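Long-range contacts in chemotaxis protein CheX (Vibrio vulnificus, PDB 6VPW), which probably dephosphorylates the phosphorylated response regulator CheY, helping to reset the chemotaxis signal: residues Q30-K35 with I137-S142; G57-T62 with I150-E155; T62-L67 with W145-I150; E70-M75 with E85-M90. All blocks are in the same frame, centred on the assembly; numbering follows the deposited sequence.

Contact 1 (Q30-K35 with I137-S142); sequences QKPRIK and IIMPFS
The outermost strand 28-34 is joined here to strand 137-142 at one margin of the six-stranded antiparallel sheet. Arg33 and Ile138 form a hydrogen-bonded pair. Arg33 N reaches Ile138 O at 3.1 Å, and Ile138 N reaches Arg33 O at 2.9 Å. The regular ladder stops there: Pro140, the next residue due to donate to strand 28-34, has no N-H. It is taken up again by a 2.9 Å bond from Gln30 N to Pro140 O. This donor lies 36° out of the carbonyl plane. Water 1 gives one hydrogen bond to Gln30 O and another to Pro140 O, at 2.7 and 3.0 Å. It thus bridges the two backbones where the strands part.

The side chains divide between the two faces. On one, Arg33 starts with CG between its backbone N and carbonyl carbon (chi1 50°) and then runs extended. Its guanidinium ends beside Pro140 at an oblique angle, with NH1 3.6 Å from Pro140 CG. Arg33 NH2 also makes a salt bridge with Glu38. Lys35 CB rests on Ile138 CG2 at 3.9 Å, while its amine leads away to a salt bridge with Glu151. On the other face, Pro32 CB packs against Met139 CG at 4.1 Å and lies near Ile137 CG2.

That second face looks toward helix 8-23. Leu12 of the helix touches both Pro32 and Met139, and Leu15 and Met16 touch Phe141. Strand 148-154 borders strand 137-142 on its other side.

Contact 2 (G57-T62 with I150-E155); sequences GSMSIT and IEICFE
Met59 and Ile152 face each other as a non-hydrogen-bonded pair in the middle of the sheet. Met59 CB lies 4.1 Å from Ile152 CG1. CG is anti to the backbone N (chi1 -175°), which brings it within reach of two isoleucines of the neighbouring strand. Met59 CG passes 3.7 Å from Glu151 O. It is 3.9 Å from Ile150 CG2 and 4.0 Å from Ile152 CD1. A bend at chi2 (-92°) then carries SD and CE away from strand 150-154. The side chain also packs on Phe11 of helix 8-23. The Ile61 and Ile150 side chains lie side by side on this same apolar face, pointing the same way.

The flanking pairs, Ser58 with Cys153 and Ser60 with Glu151, are hydrogen-bonded in both directions. Ser60 N to Glu151 O is 2.9 Å. Gly57, without a side chain, brings its CA to 3.0 Å from Cys153 O.

The opposite face is polar. Ser58 OG and Ser60 OG bond to the two ring nitrogens of His130, and Ser58 OG also meets Thr117 of the second subunit. Cys153 forms a disulfide with Cys132. This is the central antiparallel ladder of the six-stranded sheet, with one apolar face packed on helix 8-23 and a polar face that reaches strand 126-130 and the second subunit.

Contact 3 (T62-L67 with W145-I150); sequences TFDEGL and WGNAFI
Thr62 and Phe149 form the last hydrogen-bonded pair of a ladder whose end becomes a strand-to-helix junction. Here strand 56-63 gives way to helix 65-76 beside the loop that leads into strand 148-154. Both backbone bonds of the pair, Thr62 N to Phe149 O and Phe149 N to Thr62 O, measure 2.8 Å. Phe149 CG sits between its backbone N and carbonyl carbon (chi1 52°), which swings the ring over to Thr62. Thr62 CB lies over the ring face in a CH-pi contact, 3.8 Å from the centroid and 20° off the normal. Water 2 links Thr62 OG1 with Phe149 O, and Thr62 OG1 also bonds to Ser45 OG.

Asp64 grips Asn147 twice. Asp64 N bonds to Asn147 O at 2.9 Å, and Asn147 N to Asp64 OD2 at 2.7 Å. The second bond arrives from above the carboxylate plane, 56° out of it. Asp64 stands at the N-cap position of the helix, yet its carboxylate is used across the junction and makes no capping bond.

In the first turn of the helix, Leu67 CD2 settles on Ala148 CB at 3.7 Å and on Gly146 O at 3.6 Å. Phe63 CD1 meets the same methyl at 3.9 Å. The backbone at Gly146 takes a conformation that suits glycine, and Gly66 CA passes 3.4 Å from Trp145 O.

Phe63 continues onto Ile71 of helix 65-76. On the other side of strand 148-154, Phe149 touches Ile138 and Asn147 touches Ser142, both of strand 137-142.

Contact 4 (E70-M75 with E85-M90); sequences EIMQNM and EEVTDM
Met72 is bent at its second and third torsions (chi2 -72°), and Met90 sets out with CG anti to its backbone N (chi1 169°). These turns bring the two side chains obliquely together between helix 65-76 and helix 85-107. Met72 SD lies 3.3 Å from Met90 CB. Met90 is also bent, and its CE comes to 3.4 Å from Met72 CG, which is tighter than an ordinary van der Waals contact. The packing of the two side chains is tight here.

Beyond the sulfur, Met72 CE reaches the start of the second helix. It touches Val87 CG2 at 3.8 Å and the aliphatic part of Glu86, with CG at 3.9 Å. Met90 has further neighbours on the first helix. Met75 SD approaches Met90 CG at 4.0 Å, the two side chains crossing at about a right angle. Ile71 CG2 is 4.2 Å from Met90 SD. The contact across the segments is apolar.

The segment axes stay 10.6 Å apart and run nearly perpendicular, at 88°. The long methionine side chains span this distance, and the buried area is small. Pro80, from the loop joining the helices, packs on both Met72 and Val87. Ile71 and Met75 also touch Ala23 of helix 8-23.

Thr88 points away from this core. Its OG1 bonds to Glu85 O at 2.8 Å and accepts a bond from Lys131 NZ of the second subunit, which also pairs with Asp89. The site is thus a methionine-rich crossing of two successive, nearly orthogonal helices in the CheC-like fold, with the second helix also facing the dimer partner.

Contacts 1, 2 and 3 belong to one sheet. Contacts 1 and 2 are 12 Å apart between centres and are joined by the neighbouring strands 137-142 and 148-154, where Met139 N lies 2.7 Å from Ile150 O in a probable hydrogen bond. Contact 3 continues the ladder of contact 2 and shares Thr62 and Ile150 with it. Helix 65-76 then leads to contact 4, whose centre is 12 Å from that of contact 3. The two contacts meet where Trp145 CD1 lies 3.4 Å from Glu70 OE1. Contacts 1 and 4 lie far apart, their centres 23 Å from each other. Contacts 2 and 4 both touch the second subunit.

Contact 1 (Q30-K35 with I137-S142)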
loop_
_atom_site.group_PDB
_atom_site.type_symbol
_atom_site.label_atom_id
_atom_site.label_comp_id
_atom_site.label_asym_id
_atom_site.label_seq_id
_atom_site.Cartn_x
_atom_site.Cartn_y
_atom_site.Cartn_z
ATOM N N GLN A 30 -20.975 -0.968 8.761
ATOM C CA GLN A 30 -22.014 -1.394 7.795
ATOM C C GLN A 30 -21.708 -2.866 7.502
ATOM O O GLN A 30 -20.614 -3.311 7.875
ATOM C CB GLN A 30 -22.013 -0.524 6.534
ATOM C CG GLN A 30 -22.614 0.860 6.739
ATOM C CD GLN A 30 -21.750 1.768 7.583
ATOM O OE1 GLN A 30 -20.538 1.841 7.408
ATOM N NE2 GLN A 30 -22.377 2.499 8.491
ATOM N N LYS A 31 -22.626 -3.594 6.875
ATOM C CA LYS A 31 -22.398 -5.033 6.570
ATOM C C LYS A 31 -21.254 -5.182 5.567
ATOM O O LYS A 31 -21.273 -4.567 4.496
ATOM C CB LYS A 31 -23.687 -5.664 6.029
ATOM C CG LYS A 31 -23.557 -7.117 5.590
ATOM C CD LYS A 31 -24.881 -7.792 5.277
ATOM C CE LYS A 31 -25.750 -7.978 6.502
ATOM N NZ LYS A 31 -26.970 -8.760 6.195
ATOM N N PRO A 32 -20.199 -5.971 5.882
ATOM C CA PRO A 32 -19.122 -6.202 4.921
ATOM C C PRO A 32 -19.691 -6.892 3.677
ATOM O O PRO A 32 -20.728 -7.506 3.773
ATOM C CB PRO A 32 -18.124 -7.097 5.666
ATOM C CG PRO A 32 -18.411 -6.796 7.125
ATOM C CD PRO A 32 -19.918 -6.601 7.182
ATOM N N ARG A 33 -19.001 -6.764 2.547
ATOM C CA ARG A 33 -19.496 -7.386 1.296
ATOM C C ARG A 33 -18.326 -7.524 0.315
ATOM O O ARG A 33 -17.229 -6.941 0.576
ATOM C CB ARG A 33 -20.657 -6.551 0.740
ATOM C CG ARG A 33 -20.355 -5.061 0.626
ATOM C CD ARG A 33 -21.428 -4.233 -0.071
ATOM N NE ARG A 33 -20.918 -2.883 -0.317
ATOM C CZ ARG A 33 -21.044 -1.841 0.506
ATOM N NH1 ARG A 33 -21.696 -1.956 1.652
ATOM N NH2 ARG A 33 -20.516 -0.675 0.175
ATOM N N ILE A 34 -18.525 -8.330 -0.728
ATOM C CA ILE A 34 -17.494 -8.469 -1.790
ATOM C C ILE A 34 -17.510 -7.154 -2.555
ATOM O O ILE A 34 -18.606 -6.737 -2.983
ATOM C CB ILE A 34 -17.760 -9.681 -2.705
ATOM C CG1 ILE A 34 -17.699 -10.997 -1.921
ATOM C CG2 ILE A 34 -16.792 -9.675 -3.885
ATOM C CD1 ILE A 34 -18.072 -12.221 -2.729
ATOM N N LYS A 35 -16.349 -6.504 -2.657
ATOM C CA LYS A 35 -16.273 -5.223 -3.392
ATOM C C LYS A 35 -16.559 -5.532 -4.859
ATOM O O LYS A 35 -16.151 -6.613 -5.326
ATOM C CB LYS A 35 -14.909 -4.562 -3.195
ATOM C CG LYS A 35 -14.739 -3.204 -3.861
ATOM C CD LYS A 35 -13.424 -2.558 -3.505
ATOM C CE LYS A 35 -13.167 -1.240 -4.203
ATOM N NZ LYS A 35 -11.880 -0.648 -3.753
ATOM N N ILE A 137 -12.704 -8.165 0.097
ATOM C CA ILE A 137 -13.815 -7.823 1.032
ATOM C C ILE A 137 -13.665 -6.356 1.438
ATOM O O ILE A 137 -12.526 -5.943 1.782
ATOM C CB ILE A 137 -13.789 -8.742 2.268
ATOM C CG1 ILE A 137 -13.800 -10.231 1.899
ATOM C CG2 ILE A 137 -14.928 -8.384 3.216
ATOM C CD1 ILE A 137 -15.040 -10.674 1.177
ATOM N N ILE A 138 -14.747 -5.585 1.336
ATOM C CA ILE A 138 -14.736 -4.169 1.797
ATOM C C ILE A 138 -15.635 -4.111 3.031
ATOM O O ILE A 138 -16.710 -4.717 2.996
ATOM C CB ILE A 138 -15.172 -3.169 0.705
ATOM C CG1 ILE A 138 -15.088 -1.724 1.212
ATOM C CG2 ILE A 138 -16.564 -3.494 0.177
ATOM C CD1 ILE A 138 -15.275 -0.676 0.132
ATOM N N MET A 139 -15.165 -3.452 4.087
ATOM C CA MET A 139 -15.936 -3.314 5.345
ATOM C C MET A 139 -16.132 -1.818 5.573
ATOM O O MET A 139 -15.204 -1.142 6.014
ATOM C CB MET A 139 -15.169 -3.942 6.515
ATOM C CG MET A 139 -14.515 -5.289 6.158
ATOM S SD MET A 139 -13.485 -5.977 7.485
ATOM C CE MET A 139 -12.471 -7.109 6.538
ATOM N N PRO A 140 -17.281 -1.230 5.165
ATOM C CA PRO A 140 -17.520 0.196 5.373
ATOM C C PRO A 140 -17.824 0.551 6.836
ATOM O O PRO A 140 -18.384 -0.270 7.561
ATOM C CB PRO A 140 -18.751 0.541 4.508
ATOM C CG PRO A 140 -19.062 -0.729 3.708
ATOM C CD PRO A 140 -18.382 -1.876 4.436
ATOM N N PHE A 141 -17.502 1.788 7.210
ATOM C CA PHE A 141 -17.767 2.309 8.572
ATOM C C PHE A 141 -18.214 3.764 8.461
ATOM O O PHE A 141 -17.820 4.465 7.492
ATOM C CB PHE A 141 -16.527 2.241 9.466
ATOM C CG PHE A 141 -16.002 0.859 9.756
ATOM C CD1 PHE A 141 -15.070 0.267 8.920
ATOM C CD2 PHE A 141 -16.408 0.167 10.887
ATOM C CE1 PHE A 141 -14.570 -0.996 9.197
ATOM C CE2 PHE A 141 -15.900 -1.092 11.168
ATOM C CZ PHE A 141 -14.983 -1.671 10.323
ATOM N N SER A 142 -19.016 4.198 9.436
ATOM C CA SER A 142 -19.519 5.586 9.437
ATOM C C SER A 142 -19.397 6.206 10.835
ATOM O O SER A 142 -19.281 5.461 11.842
ATOM C CB SER A 142 -20.937 5.615 8.956
ATOM O OG SER A 142 -21.772 4.932 9.868
HETATM O O HOH W 1 -17.924 -3.182 8.052
#

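Contact 2 (G57-T62 with I150-E155)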
loop_
_atom_site.group_PDB
_atom_site.type_symbol
_atom_site.label_atom_id
_atom_site.label_comp_id
_atom_site.label_asym_id
_atom_site.label_seq_id
_atom_site.Cartn_x
_atom_site.Cartn_y
_atom_site.Cartn_z
ATOM N N GLY A 57 -1.433 -11.837 1.644
ATOM C CA GLY A 57 -2.485 -10.890 1.249
ATOM C C GLY A 57 -2.147 -9.484 1.668
ATOM O O GLY A 57 -0.956 -9.208 1.958
ATOM N N SER A 58 -3.149 -8.617 1.645
ATOM C CA SER A 58 -2.945 -7.191 1.997
ATOM C C SER A 58 -4.199 -6.645 2.674
ATOM O O SER A 58 -5.283 -7.206 2.472
ATOM C CB SER A 58 -2.598 -6.372 0.774
ATOM O OG SER A 58 -3.560 -6.581 -0.273
ATOM N N MET A 59 -4.004 -5.618 3.488
ATOM C CA MET A 59 -5.121 -4.921 4.157
ATOM C C MET A 59 -4.893 -3.409 4.009
ATOM O O MET A 59 -3.713 -2.962 4.029
ATOM C CB MET A 59 -5.184 -5.341 5.629
ATOM C CG MET A 59 -6.365 -4.766 6.373
ATOM S SD MET A 59 -5.945 -3.212 7.171
ATOM C CE MET A 59 -5.238 -3.823 8.700
ATOM N N SER A 60 -5.976 -2.662 3.799
ATOM C CA SER A 60 -5.908 -1.185 3.777
ATOM C C SER A 60 -7.023 -0.638 4.677
ATOM O O SER A 60 -8.075 -1.296 4.795
ATOM C CB SER A 60 -5.997 -0.619 2.380
ATOM O OG SER A 60 -7.186 -1.039 1.725
ATOM N N ILE A 61 -6.712 0.443 5.382
ATOM C CA ILE A 61 -7.706 1.206 6.177
ATOM C C ILE A 61 -7.710 2.594 5.571
ATOM O O ILE A 61 -6.633 3.226 5.552
ATOM C CB ILE A 61 -7.371 1.290 7.674
ATOM C CG1 ILE A 61 -7.076 -0.079 8.284
ATOM C CG2 ILE A 61 -8.507 2.000 8.387
ATOM C CD1 ILE A 61 -6.577 0.001 9.705
ATOM N N THR A 62 -8.873 3.040 5.114
ATOM C CA THR A 62 -8.980 4.372 4.480
ATOM C C THR A 62 -9.890 5.233 5.345
ATOM O O THR A 62 -10.967 4.724 5.744
ATOM C CB THR A 62 -9.510 4.228 3.051
ATOM O OG1 THR A 62 -8.557 3.445 2.319
ATOM C CG2 THR A 62 -9.733 5.574 2.403
ATOM N N ILE A 150 -12.255 -0.634 5.515
ATOM C CA ILE A 150 -11.155 -1.627 5.471
ATOM C C ILE A 150 -11.349 -2.421 4.188
ATOM O O ILE A 150 -12.520 -2.753 3.858
ATOM C CB ILE A 150 -11.158 -2.577 6.677
ATOM C CG1 ILE A 150 -10.865 -1.841 7.978
ATOM C CG2 ILE A 150 -10.171 -3.729 6.458
ATOM C CD1 ILE A 150 -11.087 -2.690 9.200
ATOM N N GLU A 151 -10.257 -2.660 3.471
ATOM C CA GLU A 151 -10.335 -3.589 2.324
ATOM C C GLU A 151 -9.306 -4.669 2.614
ATOM O O GLU A 151 -8.179 -4.342 3.126
ATOM C CB GLU A 151 -10.120 -2.923 0.969
ATOM C CG GLU A 151 -11.247 -2.004 0.552
ATOM C CD GLU A 151 -11.134 -1.561 -0.896
ATOM O OE1 GLU A 151 -11.821 -0.596 -1.278
ATOM O OE2 GLU A 151 -10.374 -2.193 -1.636
ATOM N N ILE A 152 -9.670 -5.911 2.319
ATOM C CA ILE A 152 -8.720 -7.008 2.629
ATOM C C ILE A 152 -8.816 -8.049 1.520
ATOM O O ILE A 152 -9.904 -8.192 0.924
ATOM C CB ILE A 152 -9.018 -7.552 4.036
ATOM C CG1 ILE A 152 -7.841 -8.328 4.616
ATOM C CG2 ILE A 152 -10.309 -8.358 4.054
ATOM C CD1 ILE A 152 -7.905 -8.418 6.121
ATOM N N CYS A 153 -7.678 -8.651 1.205
ATOM C CA CYS A 153 -7.586 -9.699 0.157
ATOM C C CYS A 153 -6.545 -10.705 0.637
ATOM O O CYS A 153 -5.418 -10.269 0.958
ATOM C CB CYS A 153 -7.190 -9.112 -1.201
ATOM S SG CYS A 153 -7.442 -10.215 -2.634
ATOM N N PHE A 154 -6.932 -11.972 0.763
ATOM C CA PHE A 154 -5.966 -13.054 1.087
ATOM C C PHE A 154 -6.033 -14.096 -0.025
ATOM O O PHE A 154 -7.126 -14.320 -0.574
ATOM C CB PHE A 154 -6.246 -13.727 2.432
ATOM C CG PHE A 154 -5.743 -12.991 3.641
ATOM C CD1 PHE A 154 -4.450 -13.189 4.094
ATOM C CD2 PHE A 154 -6.565 -12.121 4.334
ATOM C CE1 PHE A 154 -3.995 -12.545 5.231
ATOM C CE2 PHE A 154 -6.103 -11.468 5.463
ATOM C CZ PHE A 154 -4.816 -11.677 5.902
ATOM N N GLU A 155 -4.887 -14.680 -0.364
ATOM C CA GLU A 155 -4.841 -15.766 -1.389
ATOM C C GLU A 155 -4.065 -16.958 -0.808
ATOM O O GLU A 155 -4.045 -18.045 -1.383
ATOM C CB GLU A 155 -4.234 -15.255 -2.697
ATOM C CG GLU A 155 -2.849 -14.676 -2.535
ATOM C CD GLU A 155 -2.107 -14.479 -3.840
ATOM O OE1 GLU A 155 -1.081 -15.166 -4.018
ATOM O OE2 GLU A 155 -2.552 -13.644 -4.670
ATOM O OXT GLU A 155 -3.442 -16.883 0.255
#

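Contact 3 (T62-L67 with W145-I150)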
loop_
_atom_site.group_PDB
_atom_site.type_symbol
_atom_site.label_atom_id
_atom_site.label_comp_id
_atom_site.label_asym_id
_atom_site.label_seq_id
_atom_site.Cartn_x
_atom_site.Cartn_y
_atom_site.Cartn_z
ATOM N N THR A 62 -8.873 3.040 5.114
ATOM C CA THR A 62 -8.980 4.372 4.480
ATOM C C THR A 62 -9.890 5.233 5.345
ATOM O O THR A 62 -10.967 4.724 5.744
ATOM C CB THR A 62 -9.510 4.228 3.051
ATOM O OG1 THR A 62 -8.557 3.445 2.319
ATOM C CG2 THR A 62 -9.733 5.574 2.403
ATOM N N PHE A 63 -9.476 6.480 5.579
ATOM C CA PHE A 63 -10.255 7.431 6.405
ATOM C C PHE A 63 -10.567 8.720 5.653
ATOM O O PHE A 63 -9.694 9.238 4.911
ATOM C CB PHE A 63 -9.445 7.874 7.629
ATOM C CG PHE A 63 -9.058 6.772 8.577
ATOM C CD1 PHE A 63 -9.898 6.395 9.607
ATOM C CD2 PHE A 63 -7.863 6.093 8.417
ATOM C CE1 PHE A 63 -9.536 5.381 10.479
ATOM C CE2 PHE A 63 -7.499 5.086 9.293
ATOM C CZ PHE A 63 -8.327 4.748 10.336
ATOM N N ASP A 64 -11.768 9.249 5.904
ATOM C CA ASP A 64 -12.093 10.636 5.488
ATOM C C ASP A 64 -11.225 11.550 6.354
ATOM O O ASP A 64 -10.957 11.172 7.522
ATOM C CB ASP A 64 -13.580 10.967 5.675
ATOM C CG ASP A 64 -14.488 10.294 4.663
ATOM O OD1 ASP A 64 -13.956 9.753 3.694
ATOM O OD2 ASP A 64 -15.719 10.316 4.860
ATOM N N GLU A 65 -10.830 12.714 5.827
ATOM C CA GLU A 65 -9.971 13.661 6.586
ATOM C C GLU A 65 -10.627 14.010 7.924
ATOM O O GLU A 65 -9.920 13.965 8.954
ATOM C CB GLU A 65 -9.709 14.926 5.761
ATOM C CG GLU A 65 -8.884 15.971 6.485
ATOM C CD GLU A 65 -8.363 17.080 5.585
ATOM O OE1 GLU A 65 -7.631 17.954 6.091
ATOM O OE2 GLU A 65 -8.677 17.056 4.382
ATOM N N GLY A 66 -11.926 14.328 7.905
ATOM C CA GLY A 66 -12.650 14.726 9.128
ATOM C C GLY A 66 -12.500 13.691 10.229
ATOM O O GLY A 66 -12.250 14.078 11.390
ATOM N N LEU A 67 -12.622 12.414 9.869
ATOM C CA LEU A 67 -12.538 11.298 10.847
ATOM C C LEU A 67 -11.100 11.150 11.357
ATOM O O LEU A 67 -10.907 11.018 12.587
ATOM C CB LEU A 67 -13.034 10.024 10.160
ATOM C CG LEU A 67 -12.904 8.743 10.977
ATOM C CD1 LEU A 67 -13.525 8.915 12.351
ATOM C CD2 LEU A 67 -13.532 7.579 10.240
ATOM N N TRP A 145 -18.240 12.327 11.964
ATOM C CA TRP A 145 -17.032 13.092 11.565
ATOM C C TRP A 145 -16.539 12.630 10.194
ATOM O O TRP A 145 -15.656 13.300 9.630
ATOM C CB TRP A 145 -15.958 12.964 12.644
ATOM C CG TRP A 145 -16.470 13.368 13.988
ATOM C CD1 TRP A 145 -16.693 14.633 14.446
ATOM C CD2 TRP A 145 -16.876 12.481 15.041
ATOM N NE1 TRP A 145 -17.205 14.597 15.717
ATOM C CE2 TRP A 145 -17.322 13.289 16.112
ATOM C CE3 TRP A 145 -16.886 11.091 15.190
ATOM C CZ2 TRP A 145 -17.777 12.741 17.311
ATOM C CZ3 TRP A 145 -17.351 10.553 16.368
ATOM C CH2 TRP A 145 -17.779 11.367 17.414
ATOM N N GLY A 146 -17.122 11.554 9.667
ATOM C CA GLY A 146 -16.714 11.037 8.358
ATOM C C GLY A 146 -16.678 9.520 8.335
ATOM O O GLY A 146 -16.808 8.884 9.411
ATOM N N ASN A 147 -16.415 8.979 7.149
ATOM C CA ASN A 147 -16.488 7.526 6.895
ATOM C C ASN A 147 -15.081 6.936 6.751
ATOM O O ASN A 147 -14.085 7.691 6.612
ATOM C CB ASN A 147 -17.358 7.250 5.662
ATOM C CG ASN A 147 -18.789 7.730 5.816
ATOM O OD1 ASN A 147 -19.320 7.824 6.923
ATOM N ND2 ASN A 147 -19.433 8.027 4.704
ATOM N N ALA A 148 -15.027 5.615 6.819
ATOM C CA ALA A 148 -13.763 4.881 6.659
ATOM C C ALA A 148 -14.092 3.532 6.037
ATOM O O ALA A 148 -15.282 3.178 5.951
ATOM C CB ALA A 148 -13.085 4.708 7.998
ATOM N N PHE A 149 -13.075 2.816 5.594
ATOM C CA PHE A 149 -13.367 1.437 5.160
ATOM C C PHE A 149 -12.077 0.632 5.191
ATOM O O PHE A 149 -10.965 1.186 5.014
ATOM C CB PHE A 149 -14.094 1.388 3.813
ATOM C CG PHE A 149 -13.431 2.157 2.711
ATOM C CD1 PHE A 149 -12.421 1.578 1.954
ATOM C CD2 PHE A 149 -13.807 3.462 2.438
ATOM C CE1 PHE A 149 -11.795 2.294 0.939
ATOM C CE2 PHE A 149 -13.178 4.177 1.429
ATOM C CZ PHE A 149 -12.182 3.591 0.678
ATOM N N ILE A 150 -12.255 -0.634 5.515
ATOM C CA ILE A 150 -11.155 -1.627 5.471
ATOM C C ILE A 150 -11.349 -2.421 4.188
ATOM O O ILE A 150 -12.520 -2.753 3.858
ATOM C CB ILE A 150 -11.158 -2.577 6.677
ATOM C CG1 ILE A 150 -10.865 -1.841 7.978
ATOM C CG2 ILE A 150 -10.171 -3.729 6.458
ATOM C CD1 ILE A 150 -11.087 -2.690 9.200
HETATM O O HOH W 2 -9.161 0.740 2.546
#

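Contact 4 (E70-M75 with E85-M90)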
loop_
_atom_site.group_PDB
_atom_site.type_symbol
_atom_site.label_atom_id
_atom_site.label_comp_id
_atom_site.label_asym_id
_atom_site.label_seq_id
_atom_site.Cartn_x
_atom_site.Cartn_y
_atom_site.Cartn_z
ATOM N N GLU A 70 -10.443 13.815 13.745
ATOM C CA GLU A 70 -11.159 13.579 15.031
ATOM C C GLU A 70 -10.388 12.542 15.853
ATOM O O GLU A 70 -10.210 12.761 17.063
ATOM C CB GLU A 70 -12.602 13.131 14.797
ATOM C CG GLU A 70 -13.484 13.247 16.030
ATOM C CD GLU A 70 -13.834 14.666 16.443
ATOM O OE1 GLU A 70 -13.642 15.603 15.626
ATOM O OE2 GLU A 70 -14.267 14.840 17.590
ATOM N N ILE A 71 -9.939 11.456 15.222
ATOM C CA ILE A 71 -9.133 10.421 15.930
ATOM C C ILE A 71 -7.885 11.085 16.528
ATOM O O ILE A 71 -7.626 10.871 17.740
ATOM C CB ILE A 71 -8.802 9.254 14.971
ATOM C CG1 ILE A 71 -10.076 8.514 14.561
ATOM C CG2 ILE A 71 -7.775 8.303 15.570
ATOM C CD1 ILE A 71 -9.886 7.536 13.423
ATOM N N MET A 72 -7.163 11.874 15.720
ATOM C CA MET A 72 -5.916 12.573 16.143
ATOM C C MET A 72 -6.203 13.495 17.333
ATOM O O MET A 72 -5.398 13.498 18.281
ATOM C CB MET A 72 -5.351 13.428 15.004
ATOM C CG MET A 72 -4.648 12.624 13.940
ATOM S SD MET A 72 -3.058 11.995 14.524
ATOM C CE MET A 72 -2.146 13.525 14.720
ATOM N N GLN A 73 -7.284 14.275 17.259
ATOM C CA GLN A 73 -7.614 15.192 18.384
ATOM C C GLN A 73 -7.806 14.365 19.662
ATOM O O GLN A 73 -7.284 14.784 20.715
ATOM C CB GLN A 73 -8.863 16.016 18.063
ATOM C CG GLN A 73 -9.303 16.924 19.201
ATOM C CD GLN A 73 -10.480 17.789 18.826
ATOM O OE1 GLN A 73 -10.877 17.870 17.664
ATOM N NE2 GLN A 73 -11.045 18.457 19.819
ATOM N N ASN A 74 -8.472 13.209 19.556
ATOM C CA ASN A 74 -8.764 12.371 20.752
ATOM C C ASN A 74 -7.473 11.730 21.277
ATOM O O ASN A 74 -7.254 11.779 22.506
ATOM C CB ASN A 74 -9.836 11.308 20.471
ATOM C CG ASN A 74 -11.220 11.875 20.208
ATOM O OD1 ASN A 74 -11.417 13.086 20.234
ATOM N ND2 ASN A 74 -12.192 11.008 19.962
ATOM N N MET A 75 -6.644 11.173 20.390
ATOM C CA MET A 75 -5.411 10.448 20.814
ATOM C C MET A 75 -4.305 11.419 21.244
ATOM O O MET A 75 -3.272 10.917 21.719
ATOM C CB MET A 75 -4.853 9.583 19.680
ATOM C CG MET A 75 -5.785 8.483 19.210
ATOM S SD MET A 75 -5.045 7.452 17.912
ATOM C CE MET A 75 -3.766 6.608 18.838
ATOM N N GLU A 85 2.627 15.208 8.827
ATOM C CA GLU A 85 3.421 13.973 9.080
ATOM C C GLU A 85 2.946 13.318 10.382
ATOM O O GLU A 85 2.999 12.074 10.465
ATOM C CB GLU A 85 4.925 14.255 9.125
ATOM C CG GLU A 85 5.549 14.420 7.752
ATOM C CD GLU A 85 7.070 14.417 7.748
ATOM O OE1 GLU A 85 7.653 14.045 6.710
ATOM O OE2 GLU A 85 7.670 14.786 8.781
ATOM N N GLU A 86 2.476 14.120 11.342
ATOM C CA GLU A 86 2.002 13.547 12.631
ATOM C C GLU A 86 0.741 12.701 12.373
ATOM O O GLU A 86 0.612 11.649 13.001
ATOM C CB GLU A 86 1.764 14.672 13.640
ATOM C CG GLU A 86 1.726 14.209 15.081
ATOM C CD GLU A 86 1.637 15.351 16.081
ATOM O OE1 GLU A 86 1.620 16.520 15.639
ATOM O OE2 GLU A 86 1.589 15.071 17.295
ATOM N N VAL A 87 -0.132 13.143 11.463
ATOM C CA VAL A 87 -1.385 12.394 11.133
ATOM C C VAL A 87 -1.004 11.114 10.372
ATOM O O VAL A 87 -1.591 10.055 10.661
ATOM C CB VAL A 87 -2.380 13.248 10.326
ATOM C CG1 VAL A 87 -3.580 12.437 9.871
ATOM C CG2 VAL A 87 -2.839 14.477 11.099
ATOM N N THR A 88 -0.050 11.196 9.445
ATOM C CA THR A 88 0.357 9.968 8.700
ATOM C C THR A 88 1.049 8.987 9.663
ATOM O O THR A 88 0.827 7.766 9.520
ATOM C CB THR A 88 1.199 10.343 7.481
ATOM O OG1 THR A 88 2.384 10.960 7.977
ATOM C CG2 THR A 88 0.462 11.268 6.535
ATOM N N ASP A 89 1.837 9.490 10.622
ATOM C CA ASP A 89 2.472 8.589 11.620
ATOM C C ASP A 89 1.364 7.853 12.383
ATOM O O ASP A 89 1.472 6.628 12.556
ATOM C CB ASP A 89 3.377 9.346 12.595
ATOM C CG ASP A 89 4.705 9.787 12.003
ATOM O OD1 ASP A 89 5.006 9.384 10.856
ATOM O OD2 ASP A 89 5.426 10.547 12.690
ATOM N N MET A 90 0.316 8.581 12.776
ATOM C CA MET A 90 -0.805 7.971 13.540
ATOM C C MET A 90 -1.531 6.911 12.690
ATOM O O MET A 90 -1.918 5.878 13.246
ATOM C CB MET A 90 -1.804 9.041 13.990
ATOM C CG MET A 90 -3.096 8.474 14.542
ATOM S SD MET A 90 -4.275 7.938 13.245
ATOM C CE MET A 90 -4.909 9.521 12.693
#